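Local coordinates for protein uricase (Bacillus fastidiosus, PDB 4R8X) that probably catalyses the oxidation of urate by molecular oxygen to 5-hydroxyisourate, the first step on the way to allantoin, at residues R196-F201 and T269-W274; D275-G280 and V288-R293. All coordinates share one frame; numbering follows the deposited sequence.

Contact 1: R196-F201 and T269-W274; sequences RPLYIF and TNNRTW
Phe201 and Asn270 form an antiparallel hydrogen-bonded pair where the axes of strands 198-201 and 269-271 approach to 4.7 Å, neighbours in the large antiparallel sheet of the uricase fold. On the face of that pair, Arg272 CG sits over the centre of the Phe201 ring, 3.5 Å from its centroid and only 10° off the normal. The Arg272 guanidinium then grips Asn270 OD1 side-on with NE and NH2, both from one face of the amide, while Asn270 ND2 donates to Thr269 O. With an alanine in place of Asn270, the Arg272 guanidinium is likely to lose this shared acceptor and be freer to turn. Farther along, Asn271 OD1 takes Thr273 N in an Asx turn and also Thr273 OG1 (2.7 Å). That holds OG1 in place to accept from Tyr199 N. Tyr199 points its edge at the Trp274 five-membered ring in an offset edge-to-face pair; the indole also stacks on Phe15 of the second subunit. Arg196 and Asn271 are predicted to bind urate, and Asn271 also O2, so the strand ends probably border the active site. The bent Arg196 chain (chi2 103°, chi3 69°) brings NE to Trp274 O at 2.8 Å, in the guanidinium plane.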
loop_
_atom_site.group_PDB
_atom_site.type_symbol
_atom_site.label_atom_id
_atom_site.label_comp_id
_atom_site.label_asym_id
_atom_site.label_seq_id
_atom_site.Cartn_x
_atom_site.Cartn_y
_atom_site.Cartn_z
ATOM N N ARG D 196 9.062 -0.141 27.119
ATOM C CA ARG D 196 8.728 -0.981 25.978
ATOM C C ARG D 196 9.995 -1.261 25.183
ATOM O O ARG D 196 10.948 -0.491 25.242
ATOM C CB ARG D 196 7.700 -0.289 25.080
ATOM C CG ARG D 196 6.371 0.001 25.745
ATOM C CD ARG D 196 6.261 1.466 26.125
ATOM N NE ARG D 196 6.159 2.321 24.950
ATOM C CZ ARG D 196 6.430 3.619 24.954
ATOM N NH1 ARG D 196 6.825 4.204 26.076
ATOM N NH2 ARG D 196 6.316 4.330 23.840
ATOM N N PRO D 197 10.013 -2.365 24.428
ATOM C CA PRO D 197 11.183 -2.658 23.592
ATOM C C PRO D 197 11.354 -1.584 22.515
ATOM O O PRO D 197 10.407 -1.284 21.796
ATOM C CB PRO D 197 10.833 -4.009 22.947
ATOM C CG PRO D 197 9.723 -4.584 23.783
ATOM C CD PRO D 197 8.981 -3.415 24.351
ATOM N N LEU D 198 12.538 -0.993 22.419
ATOM C CA LEU D 198 12.795 -0.006 21.374
ATOM C C LEU D 198 12.719 -0.620 19.973
ATOM O O LEU D 198 13.416 -1.590 19.663
ATOM C CB LEU D 198 14.155 0.657 21.584
ATOM C CG LEU D 198 14.480 1.815 20.640
ATOM C CD1 LEU D 198 13.453 2.930 20.778
ATOM C CD2 LEU D 198 15.886 2.341 20.891
ATOM N N TYR D 199 11.866 -0.036 19.135
ATOM C CA TYR D 199 11.613 -0.553 17.801
ATOM C C TYR D 199 11.893 0.594 16.841
ATOM O O TYR D 199 11.242 1.634 16.902
ATOM C CB TYR D 199 10.163 -1.051 17.713
ATOM C CG TYR D 199 9.758 -1.693 16.397
ATOM C CD1 TYR D 199 10.696 -2.236 15.526
ATOM C CD2 TYR D 199 8.422 -1.752 16.031
ATOM C CE1 TYR D 199 10.312 -2.812 14.332
ATOM C CE2 TYR D 199 8.035 -2.318 14.833
ATOM C CZ TYR D 199 8.984 -2.847 13.996
ATOM O OH TYR D 199 8.590 -3.397 12.808
ATOM N N ILE D 200 12.880 0.399 15.966
ATOM C CA ILE D 200 13.376 1.466 15.093
ATOM C C ILE D 200 13.376 1.085 13.614
ATOM O O ILE D 200 13.574 -0.080 13.257
ATOM C CB ILE D 200 14.806 1.916 15.491
ATOM C CG1 ILE D 200 15.812 0.781 15.280
ATOM C CG2 ILE D 200 14.840 2.375 16.940
ATOM C CD1 ILE D 200 17.264 1.168 15.589
ATOM N N PHE D 201 13.119 2.076 12.767
ATOM C CA PHE D 201 13.330 1.965 11.328
ATOM C C PHE D 201 14.535 2.840 11.031
ATOM O O PHE D 201 14.623 3.953 11.560
ATOM C CB PHE D 201 12.139 2.520 10.541
ATOM C CG PHE D 201 10.867 1.712 10.663
ATOM C CD1 PHE D 201 10.766 0.611 11.514
ATOM C CD2 PHE D 201 9.772 2.051 9.892
ATOM C CE1 PHE D 201 9.580 -0.107 11.610
ATOM C CE2 PHE D 201 8.588 1.331 9.976
ATOM C CZ PHE D 201 8.497 0.252 10.836
ATOM N N THR D 269 15.536 8.117 10.538
ATOM C CA THR D 269 14.953 7.105 11.420
ATOM C C THR D 269 13.455 7.256 11.611
ATOM O O THR D 269 12.892 8.312 11.346
ATOM C CB THR D 269 15.507 7.227 12.840
ATOM O OG1 THR D 269 14.876 8.346 13.477
ATOM C CG2 THR D 269 16.998 7.451 12.824
ATOM N N ASN D 270 12.826 6.184 12.087
ATOM C CA ASN D 270 11.522 6.253 12.734
ATOM C C ASN D 270 11.632 5.562 14.085
ATOM O O ASN D 270 12.250 4.497 14.197
ATOM C CB ASN D 270 10.446 5.452 11.988
ATOM C CG ASN D 270 9.971 6.091 10.696
ATOM O OD1 ASN D 270 9.082 5.538 10.049
ATOM N ND2 ASN D 270 10.553 7.221 10.300
ATOM N N ASN D 271 10.995 6.141 15.093
ATOM C CA ASN D 271 10.685 5.423 16.320
ATOM C C ASN D 271 9.302 4.796 16.174
ATOM O O ASN D 271 8.298 5.510 16.044
ATOM C CB ASN D 271 10.699 6.369 17.523
ATOM C CG ASN D 271 10.659 5.625 18.847
ATOM O OD1 ASN D 271 10.136 4.517 18.928
ATOM N ND2 ASN D 271 11.225 6.219 19.882
ATOM N N ARG D 272 9.252 3.464 16.190
ATOM C CA ARG D 272 8.006 2.728 15.967
ATOM C C ARG D 272 7.580 1.914 17.189
ATOM O O ARG D 272 6.781 0.971 17.095
ATOM C CB ARG D 272 8.156 1.832 14.740
ATOM C CG ARG D 272 8.260 2.615 13.444
ATOM C CD ARG D 272 6.905 3.188 13.061
ATOM N NE ARG D 272 6.986 4.002 11.854
ATOM C CZ ARG D 272 5.935 4.565 11.270
ATOM N NH1 ARG D 272 4.732 4.415 11.798
ATOM N NH2 ARG D 272 6.082 5.277 10.167
ATOM N N THR D 273 8.076 2.322 18.350
ATOM C CA THR D 273 7.909 1.560 19.586
ATOM C C THR D 273 6.448 1.327 19.959
ATOM O O THR D 273 5.627 2.237 19.883
ATOM C CB THR D 273 8.660 2.246 20.741
ATOM O OG1 THR D 273 10.055 2.295 20.410
ATOM C CG2 THR D 273 8.487 1.518 22.058
ATOM N N TRP D 274 6.147 0.094 20.355
ATOM C CA TRP D 274 4.807 -0.328 20.754
ATOM C C TRP D 274 4.305 0.357 22.034
ATOM O O TRP D 274 5.083 0.952 22.785
ATOM C CB TRP D 274 4.806 -1.835 21.009
ATOM C CG TRP D 274 5.166 -2.712 19.823
ATOM C CD1 TRP D 274 4.957 -2.456 18.485
ATOM C CD2 TRP D 274 5.802 -3.994 19.890
ATOM N NE1 TRP D 274 5.420 -3.515 17.726
ATOM C CE2 TRP D 274 5.934 -4.471 18.567
ATOM C CE3 TRP D 274 6.266 -4.792 20.945
ATOM C CZ2 TRP D 274 6.522 -5.713 18.277
ATOM C CZ3 TRP D 274 6.837 -6.022 20.656
ATOM C CH2 TRP D 274 6.953 -6.474 19.332
HETATM O O HOH W 1 4.320 3.907 21.715
HETATM O O HOH W 2 8.137 -1.929 20.668
#

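Contact 2: D275-G280 and V288-R293; sequences DTVVEG and VFTEPR
Val277 and Val278 both donate their backbone N-H to Val288 O, the mark of a classic beta bulge in the antiparallel hairpin of 275-278 and 288-290. One carbonyl oxygen thus serves two successive amides, with Val288 O 2.8 Å from Val277 N and 3.0 Å from Val278 N, and the register slips by one residue. Val288 N closes the ring on Val278 O, and at the other end Asp275 and Thr290 exchange a pair of backbone bonds.

The tight part lies around the bulge. Val278 and Val288 meet through their CB atoms, 3.9 Å apart. Val277 CG2, anti to its own carbonyl carbon, rests on Thr290 CG2 at 3.6 Å. Elsewhere along the ladder the Phe289 ring lies beside Thr276, with Phe289 CE1 3.6 Å from Thr276 OG1, and its edge faces Asp275 O; the Thr276 hydroxyl itself bonds to Thr194.

Beyond Thr290 the packing becomes looser and wetter. The Asp275 carboxylate leans across Pro292, Asp275 OD2 coming 3.4 Å from Pro292 CA, and a water receives Arg293 N and donates to the same OD2. Outside this hairpin, Asp275 OD2 also forms a salt bridge with Arg293 NE of the third subunit, and Arg293 of this chain is bonded in the same way to Asp275 of that subunit.

The hairpin follows strand 262-271 in the chain. Phe289 packs on Arg196 and Pro197 in the approach to strand 198-208, while Val288 and Phe289 continue the ladder onto a strand of the second subunit, where Tyr13 O takes part in a hydrogen bond with Thr290 OG1.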
loop_
_atom_site.group_PDB
_atom_site.type_symbol
_atom_site.label_atom_id
_atom_site.label_comp_id
_atom_site.label_asym_id
_atom_site.label_seq_id
_atom_site.Cartn_x
_atom_site.Cartn_y
_atom_site.Cartn_z
ATOM N N ASP D 275 2.998 0.235 22.281
ATOM C CA ASP D 275 2.387 0.638 23.544
ATOM C C ASP D 275 2.238 -0.592 24.428
ATOM O O ASP D 275 1.978 -1.695 23.940
ATOM C CB ASP D 275 0.990 1.224 23.312
ATOM C CG ASP D 275 1.020 2.666 22.822
ATOM O OD1 ASP D 275 2.059 3.340 22.992
ATOM O OD2 ASP D 275 -0.009 3.136 22.285
ATOM N N THR D 276 2.374 -0.400 25.732
ATOM C CA THR D 276 2.120 -1.466 26.694
ATOM C C THR D 276 0.622 -1.704 26.893
ATOM O O THR D 276 -0.160 -0.753 26.996
ATOM C CB THR D 276 2.732 -1.120 28.059
ATOM O OG1 THR D 276 4.143 -0.938 27.911
ATOM C CG2 THR D 276 2.460 -2.226 29.078
ATOM N N VAL D 277 0.221 -2.973 26.956
ATOM C CA VAL D 277 -1.133 -3.305 27.365
ATOM C C VAL D 277 -1.104 -4.051 28.686
ATOM O O VAL D 277 -1.853 -3.727 29.604
ATOM C CB VAL D 277 -1.857 -4.158 26.321
ATOM C CG1 VAL D 277 -3.202 -4.607 26.870
ATOM C CG2 VAL D 277 -2.026 -3.381 25.022
ATOM N N VAL D 278 -0.249 -5.066 28.781
ATOM C CA VAL D 278 -0.058 -5.772 30.045
ATOM C C VAL D 278 1.405 -5.690 30.453
ATOM O O VAL D 278 2.287 -6.143 29.724
ATOM C CB VAL D 278 -0.474 -7.256 29.971
ATOM C CG1 VAL D 278 -0.356 -7.897 31.344
ATOM C CG2 VAL D 278 -1.898 -7.392 29.447
ATOM N N GLU D 279 1.657 -5.088 31.611
ATOM C CA GLU D 279 3.008 -4.962 32.129
ATOM C C GLU D 279 3.566 -6.340 32.458
ATOM O O GLU D 279 2.864 -7.178 33.023
ATOM C CB GLU D 279 3.003 -4.103 33.392
ATOM C CG GLU D 279 4.368 -3.592 33.800
ATOM C CD GLU D 279 4.613 -2.180 33.317
ATOM O OE1 GLU D 279 4.800 -1.992 32.102
ATOM O OE2 GLU D 279 4.600 -1.254 34.151
ATOM N N GLY D 280 4.829 -6.569 32.105
ATOM C CA GLY D 280 5.480 -7.834 32.398
ATOM C C GLY D 280 5.563 -8.102 33.889
ATOM O O GLY D 280 5.620 -7.170 34.693
ATOM N N VAL D 288 2.607 -7.873 27.379
ATOM C CA VAL D 288 1.860 -7.786 26.129
ATOM C C VAL D 288 1.818 -6.344 25.653
ATOM O O VAL D 288 1.520 -5.435 26.426
ATOM C CB VAL D 288 0.416 -8.326 26.287
ATOM C CG1 VAL D 288 -0.326 -8.279 24.961
ATOM C CG2 VAL D 288 0.442 -9.740 26.845
ATOM N N PHE D 289 2.140 -6.148 24.377
ATOM C CA PHE D 289 2.176 -4.835 23.756
ATOM C C PHE D 289 1.243 -4.810 22.557
ATOM O O PHE D 289 0.738 -5.849 22.135
ATOM C CB PHE D 289 3.606 -4.512 23.306
ATOM C CG PHE D 289 4.610 -4.629 24.399
ATOM C CD1 PHE D 289 4.865 -3.546 25.221
ATOM C CD2 PHE D 289 5.286 -5.821 24.622
ATOM C CE1 PHE D 289 5.787 -3.650 26.250
ATOM C CE2 PHE D 289 6.215 -5.937 25.657
ATOM C CZ PHE D 289 6.459 -4.847 26.475
ATOM N N THR D 290 1.024 -3.619 22.015
ATOM C CA THR D 290 0.212 -3.450 20.816
ATOM C C THR D 290 0.722 -2.267 20.002
ATOM O O THR D 290 1.630 -1.562 20.431
ATOM C CB THR D 290 -1.279 -3.245 21.160
ATOM O OG1 THR D 290 -2.064 -3.351 19.965
ATOM C CG2 THR D 290 -1.507 -1.880 21.811
ATOM N N GLU D 291 0.163 -2.053 18.815
ATOM C CA GLU D 291 0.592 -0.909 18.005
ATOM C C GLU D 291 0.120 0.414 18.595
ATOM O O GLU D 291 -0.974 0.495 19.162
ATOM C CB GLU D 291 0.107 -1.025 16.555
ATOM C CG GLU D 291 0.702 -2.180 15.746
ATOM C CD GLU D 291 2.168 -2.002 15.378
ATOM O OE1 GLU D 291 2.592 -2.630 14.382
ATOM O OE2 GLU D 291 2.909 -1.262 16.066
ATOM N N PRO D 292 0.940 1.462 18.452
ATOM C CA PRO D 292 0.575 2.788 18.959
ATOM C C PRO D 292 -0.370 3.525 18.011
ATOM O O PRO D 292 -0.712 3.022 16.946
ATOM C CB PRO D 292 1.925 3.506 19.013
ATOM C CG PRO D 292 2.671 2.931 17.846
ATOM C CD PRO D 292 2.278 1.459 17.834
ATOM N N ARG D 293 -0.793 4.721 18.398
ATOM C CA ARG D 293 -1.440 5.604 17.449
ATOM C C ARG D 293 -0.410 5.947 16.371
ATOM O O ARG D 293 0.780 5.731 16.563
ATOM C CB ARG D 293 -1.943 6.864 18.150
ATOM C CG ARG D 293 -3.102 6.594 19.087
ATOM C CD ARG D 293 -3.723 7.886 19.605
ATOM N NE ARG D 293 -4.928 7.625 20.395
ATOM C CZ ARG D 293 -4.918 7.315 21.688
ATOM N NH1 ARG D 293 -3.763 7.239 22.345
ATOM N NH2 ARG D 293 -6.062 7.088 22.324
HETATM O O HOH W 3 0.257 5.562 21.015
#

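Overall arrangement
The contacts follow one another along the chain, Trp274 ending contact 1 and Asp275 starting contact 2, and strand 262-271 leads through the short loop 272-274 into the hairpin. Their centres lie 13 Å apart, contact 1 in the large antiparallel sheet and contact 2 in a hairpin farther out whose sheet continues into the second subunit. The two touch directly, with Trp274 CE3 3.6 Å from Phe289 CB and Arg196 CG 3.2 Å from Thr276 OG1. Thus the hairpin packs against a predicted urate-binding arginine. Both contacts also reach the second subunit, and contact 2 meets the third, which places this predicted substrate-binding region beside the tetramer's interfaces.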